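PDB 3NV9: malic enzyme from Entamoeba histolytica, which probably catalyses the oxidative decarboxylation of malate to pyruvate, passing the electrons to a nicotinamide dinucleotide cofactor. Local coordinates for residues 100-104 with 302-306; 257-261 with 273-277. One frame throughout, in Å; residues are numbered along the deposited sequence.

Overall arrangement
The two contacts differ in reach: interaction 1 joins the N-terminal and NAD-binding domains, whereas interaction 2 stays inside the second. Interaction 1 is a surface contact between two loops, one following strand 92-97 of the four-stranded parallel sheet and the other following strand 297-300 of the Rossmann-like sheet; arginine, proline and backbone oxygens carry it. Interaction 2 is buried and wholly local: a turn after strand 255-256 packs on helix 271-279 through leucine, cysteine and tryptophan. The centres of interactions 1 and 2 lie about 23 Å apart and their nearest atoms about 11 Å. Along the chain, 257-261/273-277 is nested inside the long loop that 100-104/302-306 closes.

Interaction 1: 100-104 with 302-306; sequences TRVLG and STPGP. With GOL (glycerol), chain L.
Two loops without regular structure approach most closely at Gly104 and Pro304, whose CA atoms stand 4.3 Å apart, and the peptide bond before Pro304 is cis. Arg101 lies across this proline at about a right angle. Its CG is anti to the backbone N (chi1 -153°), and two further bends along the chain lay the guanidinium over the pyrrolidine, with Pro304 CD 3.2 Å above one face and displaced toward the rim. NH1 of Arg101 comes to 3.4 Å from Pro304 CG, a van der Waals approach that uses the flat face of the guanidinium, where no N-H points, and keeps the N-H groups at the rim for polar partners. One such partner is glycerol, in the guanidinium plane: Arg101 NE gives glycerol O2 a long, weak but nearly straight hydrogen bond (3.3 Å, 167° at the hydrogen). The same glycerol donates through O3 to Thr303 O at 2.8 Å, and thereby bridges the loops. The two loops follow the C-terminal ends of parallel strands 92-97 and 297-300, one in each domain, a position consistent with the edge of the interdomain cleft in which malic enzymes bind substrate and cofactor; the glycerol, probably from the crystallisation liquor, may mark part of that pocket. Beside it, Thr303 CG2 rests on Arg101 CG at 3.6 Å. Further along, Gly104 O receives a CA-H...O contact from Gly305 CA (3.3 Å, 142° at the hydrogen). Behind the 100-104 loop, the backbones of Thr100 and Arg101 bond to Asp169, while Leu103 packs on Thr66 of the second subunit.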
loop_
_atom_site.group_PDB
_atom_site.type_symbol
_atom_site.label_atom_id
_atom_site.label_comp_id
_atom_site.label_asym_id
_atom_site.label_seq_id
_atom_site.Cartn_x
_atom_site.Cartn_y
_atom_site.Cartn_z
ATOM N N THR A 100 2.038 -5.997 -18.051
ATOM C CA THR A 100 2.329 -6.137 -19.443
ATOM C C THR A 100 2.949 -7.543 -19.723
ATOM O O THR A 100 2.800 -8.065 -20.800
ATOM C CB THR A 100 3.228 -4.910 -19.774
ATOM O OG1 THR A 100 2.684 -4.127 -20.825
ATOM C CG2 THR A 100 4.635 -5.187 -19.900
ATOM N N ARG A 101 3.601 -8.173 -18.730
ATOM C CA ARG A 101 4.065 -9.567 -18.871
ATOM C C ARG A 101 3.634 -10.416 -17.649
ATOM O O ARG A 101 4.437 -10.871 -16.836
ATOM C CB ARG A 101 5.599 -9.585 -19.093
ATOM C CG ARG A 101 6.147 -10.801 -19.869
ATOM C CD ARG A 101 5.384 -10.996 -21.194
ATOM N NE ARG A 101 5.951 -10.225 -22.319
ATOM C CZ ARG A 101 5.266 -9.675 -23.340
ATOM N NH1 ARG A 101 3.930 -9.740 -23.423
ATOM N NH2 ARG A 101 5.940 -9.035 -24.300
ATOM N N VAL A 102 2.346 -10.600 -17.469
ATOM C CA VAL A 102 1.977 -11.286 -16.242
ATOM C C VAL A 102 1.778 -12.760 -16.433
ATOM O O VAL A 102 0.773 -13.209 -17.031
ATOM C CB VAL A 102 1.001 -10.482 -15.276
ATOM C CG1 VAL A 102 0.620 -9.098 -15.816
ATOM C CG2 VAL A 102 -0.124 -11.295 -14.768
ATOM N N LEU A 103 2.773 -13.499 -15.921
ATOM C CA LEU A 103 3.027 -14.886 -16.285
ATOM C C LEU A 103 2.896 -15.082 -17.795
ATOM O O LEU A 103 3.217 -14.190 -18.539
ATOM C CB LEU A 103 2.114 -15.823 -15.542
ATOM C CG LEU A 103 1.903 -15.524 -14.060
ATOM C CD1 LEU A 103 0.774 -16.436 -13.550
ATOM C CD2 LEU A 103 3.212 -15.767 -13.272
ATOM N N GLY A 104 2.415 -16.235 -18.246
ATOM C CA GLY A 104 2.398 -16.536 -19.668
ATOM C C GLY A 104 1.154 -15.917 -20.294
ATOM O O GLY A 104 0.909 -16.045 -21.504
ATOM N N SER A 302 9.847 -19.413 -21.354
ATOM C CA SER A 302 9.192 -18.768 -22.458
ATOM C C SER A 302 8.062 -17.922 -21.892
ATOM O O SER A 302 7.114 -18.457 -21.319
ATOM C CB SER A 302 8.663 -19.865 -23.402
ATOM O OG SER A 302 7.630 -19.388 -24.255
ATOM N N THR A 303 8.169 -16.604 -21.986
ATOM C CA THR A 303 7.030 -15.735 -21.634
ATOM C C THR A 303 6.824 -14.673 -22.734
ATOM O O THR A 303 7.786 -13.996 -23.112
ATOM C CB THR A 303 7.158 -15.109 -20.169
ATOM O OG1 THR A 303 5.865 -14.769 -19.642
ATOM C CG2 THR A 303 8.040 -13.870 -20.130
ATOM N N PRO A 304 5.600 -14.562 -23.306
ATOM C CA PRO A 304 4.430 -15.430 -23.296
ATOM C C PRO A 304 4.098 -15.754 -24.760
ATOM O O PRO A 304 4.750 -15.195 -25.651
ATOM C CB PRO A 304 3.374 -14.485 -22.740
ATOM C CG PRO A 304 3.715 -13.131 -23.411
ATOM C CD PRO A 304 5.208 -13.209 -23.776
ATOM N N GLY A 305 3.120 -16.613 -25.069
ATOM C CA GLY A 305 2.374 -17.464 -24.149
ATOM C C GLY A 305 3.061 -18.812 -24.164
ATOM O O GLY A 305 4.259 -18.874 -23.854
ATOM N N PRO A 306 2.333 -19.886 -24.537
ATOM C CA PRO A 306 2.869 -21.241 -24.318
ATOM C C PRO A 306 4.176 -21.410 -25.071
ATOM O O PRO A 306 4.257 -21.023 -26.245
ATOM C CB PRO A 306 1.785 -22.152 -24.900
ATOM C CG PRO A 306 0.545 -21.325 -24.893
ATOM C CD PRO A 306 0.991 -19.916 -25.138
HETATM C C1 GOL L . 10.859 -10.130 -20.119
HETATM O O1 GOL L . 9.873 -9.377 -19.441
HETATM C C2 GOL L . 10.514 -10.652 -21.488
HETATM O O2 GOL L . 9.283 -10.220 -21.997
HETATM C C3 GOL L . 10.294 -12.094 -21.424
HETATM O O3 GOL L . 10.038 -12.292 -22.779
#

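Interaction 2: 257-261 with 273-277; sequences LHNGR and KWEIC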
loop_
_atom_site.group_PDB
_atom_site.type_symbol
_atom_site.label_atom_id
_atom_site.label_comp_id
_atom_site.label_asym_id
_atom_site.label_seq_id
_atom_site.Cartn_x
_atom_site.Cartn_y
_atom_site.Cartn_z
ATOM N N LEU A 257 21.648 -17.455 -30.603
ATOM C CA LEU A 257 22.374 -16.235 -30.411
ATOM C C LEU A 257 23.861 -16.574 -30.606
ATOM O O LEU A 257 24.360 -17.646 -30.186
ATOM C CB LEU A 257 22.102 -15.641 -29.031
ATOM C CG LEU A 257 20.881 -14.723 -28.856
ATOM C CD1 LEU A 257 19.588 -15.486 -29.114
ATOM C CD2 LEU A 257 20.847 -14.030 -27.478
ATOM N N HIS A 258 24.537 -15.658 -31.303
ATOM C CA HIS A 258 25.927 -15.826 -31.772
ATOM C C HIS A 258 26.364 -14.471 -32.312
ATOM O O HIS A 258 25.538 -13.562 -32.434
ATOM C CB HIS A 258 26.047 -16.950 -32.819
ATOM C CG HIS A 258 25.196 -16.764 -34.048
ATOM N ND1 HIS A 258 25.309 -15.672 -34.888
ATOM C CD2 HIS A 258 24.238 -17.554 -34.597
ATOM C CE1 HIS A 258 24.447 -15.791 -35.885
ATOM N NE2 HIS A 258 23.786 -16.925 -35.737
ATOM N N ASN A 259 27.656 -14.318 -32.614
ATOM C CA ASN A 259 28.195 -13.001 -33.020
ATOM C C ASN A 259 27.801 -12.528 -34.427
ATOM O O ASN A 259 28.140 -11.414 -34.792
ATOM C CB ASN A 259 29.724 -12.880 -32.789
ATOM C CG ASN A 259 30.543 -13.829 -33.658
ATOM O OD1 ASN A 259 30.108 -14.275 -34.721
ATOM N ND2 ASN A 259 31.755 -14.140 -33.195
ATOM N N GLY A 260 27.074 -13.366 -35.180
ATOM C CA GLY A 260 26.522 -12.976 -36.494
ATOM C C GLY A 260 25.055 -12.495 -36.535
ATOM O O GLY A 260 24.385 -12.545 -37.602
ATOM N N ARG A 261 24.554 -12.045 -35.380
ATOM C CA ARG A 261 23.206 -11.482 -35.269
ATOM C C ARG A 261 23.239 -9.949 -35.390
ATOM O O ARG A 261 23.285 -9.233 -34.373
ATOM C CB ARG A 261 22.513 -11.936 -33.963
ATOM C CG ARG A 261 22.305 -13.472 -33.772
ATOM C CD ARG A 261 21.200 -14.076 -34.661
ATOM N NE ARG A 261 19.902 -13.440 -34.437
ATOM C CZ ARG A 261 18.895 -13.981 -33.753
ATOM N NH1 ARG A 261 19.017 -15.179 -33.201
ATOM N NH2 ARG A 261 17.756 -13.318 -33.613
ATOM N N LYS A 273 21.204 -9.233 -24.621
ATOM C CA LYS A 273 21.274 -10.342 -25.582
ATOM C C LYS A 273 22.570 -10.236 -26.402
ATOM O O LYS A 273 23.172 -11.260 -26.762
ATOM C CB LYS A 273 20.044 -10.430 -26.502
ATOM C CG LYS A 273 18.679 -10.579 -25.797
ATOM C CD LYS A 273 17.499 -10.470 -26.806
ATOM C CE LYS A 273 17.580 -11.474 -27.975
ATOM N NZ LYS A 273 16.441 -11.356 -28.942
ATOM N N TRP A 274 23.000 -9.004 -26.652
ATOM C CA TRP A 274 24.217 -8.740 -27.424
ATOM C C TRP A 274 25.519 -9.251 -26.753
ATOM O O TRP A 274 26.319 -9.947 -27.417
ATOM C CB TRP A 274 24.321 -7.254 -27.809
ATOM C CG TRP A 274 25.531 -7.007 -28.664
ATOM C CD1 TRP A 274 26.537 -6.084 -28.439
ATOM C CD2 TRP A 274 25.898 -7.730 -29.856
ATOM N NE1 TRP A 274 27.481 -6.199 -29.431
ATOM C CE2 TRP A 274 27.113 -7.193 -30.307
ATOM C CE3 TRP A 274 25.299 -8.761 -30.590
ATOM C CZ2 TRP A 274 27.751 -7.666 -31.463
ATOM C CZ3 TRP A 274 25.935 -9.248 -31.724
ATOM C CH2 TRP A 274 27.147 -8.702 -32.151
ATOM N N GLU A 275 25.699 -8.932 -25.461
ATOM C CA GLU A 275 26.807 -9.463 -24.633
ATOM C C GLU A 275 26.846 -10.997 -24.710
ATOM O O GLU A 275 27.896 -11.611 -24.883
ATOM C CB GLU A 275 26.657 -8.968 -23.194
ATOM C CG GLU A 275 27.475 -9.721 -22.102
ATOM C CD GLU A 275 28.987 -9.390 -22.102
ATOM O OE1 GLU A 275 29.393 -8.408 -22.770
ATOM O OE2 GLU A 275 29.770 -10.124 -21.442
ATOM N N ILE A 276 25.668 -11.605 -24.624
ATOM C CA ILE A 276 25.498 -13.049 -24.788
ATOM C C ILE A 276 25.779 -13.530 -26.218
ATOM O O ILE A 276 26.211 -14.670 -26.418
ATOM C CB ILE A 276 24.059 -13.448 -24.326
ATOM C CG1 ILE A 276 23.961 -13.316 -22.809
ATOM C CG2 ILE A 276 23.627 -14.833 -24.852
ATOM C CD1 ILE A 276 22.531 -13.200 -22.283
ATOM N N CYS A 277 25.514 -12.675 -27.209
ATOM C CA CYS A 277 25.864 -12.975 -28.596
ATOM C C CYS A 277 27.393 -13.027 -28.796
ATOM O O CYS A 277 27.904 -13.937 -29.435
ATOM C CB CYS A 277 25.214 -11.988 -29.546
ATOM S SG CYS A 277 23.417 -12.301 -29.853
#
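Leu257 CG and Cys277 SG are each turned anti to their own carbonyl carbon (chi1 -86° and -77°), and these rotations bring them together at 3.6 Å between the turn and the helix. Trp274 takes the other setting, CG anti to the backbone N (chi1 -177°), which swings the indole back toward the turn although its CB points away from it. CB and CG of Leu257 face the sulfur, and CD2 reaches further along the helix: it lies against Lys273 and Ile276, three residues apart on helix 271-279, 3.8 Å from Lys273 CB and 3.9 Å from Ile276 CG2. Lys273 itself crosses the leucine at about a right angle. His258 O also closes on Cys277, 3.3 Å from its CB, and the six-membered ring of Trp274 presents its edge to Asn259 O, 3.9 Å from CH2. The 257-261 segment contains a type I beta turn from His258 to Arg261, braced by its own histidine: Gly260 N donates to His258 ND1 at 2.9 Å, close to the ring plane, while Arg261 CG lies over one face of the imidazole. Arg261 occupies the N-cap position, right before helix 262-266, whose Ile264 packs against Leu257, Lys273, Trp274 and Cys277. The contact lies at one edge of the six-stranded sheet, where 255-256 is the outermost strand, beside 248-252. Arg261 NH2 and Lys273 NZ, 5.2 Å apart, both form salt bridges to Asp252, and a sulfate, probably from the crystallisation liquor, lies near Lys273; the shared carboxylate should ease the proximity of the two cations, consistent with packing around Leu257 and Cys277, with the buried charges gathered on Asp252.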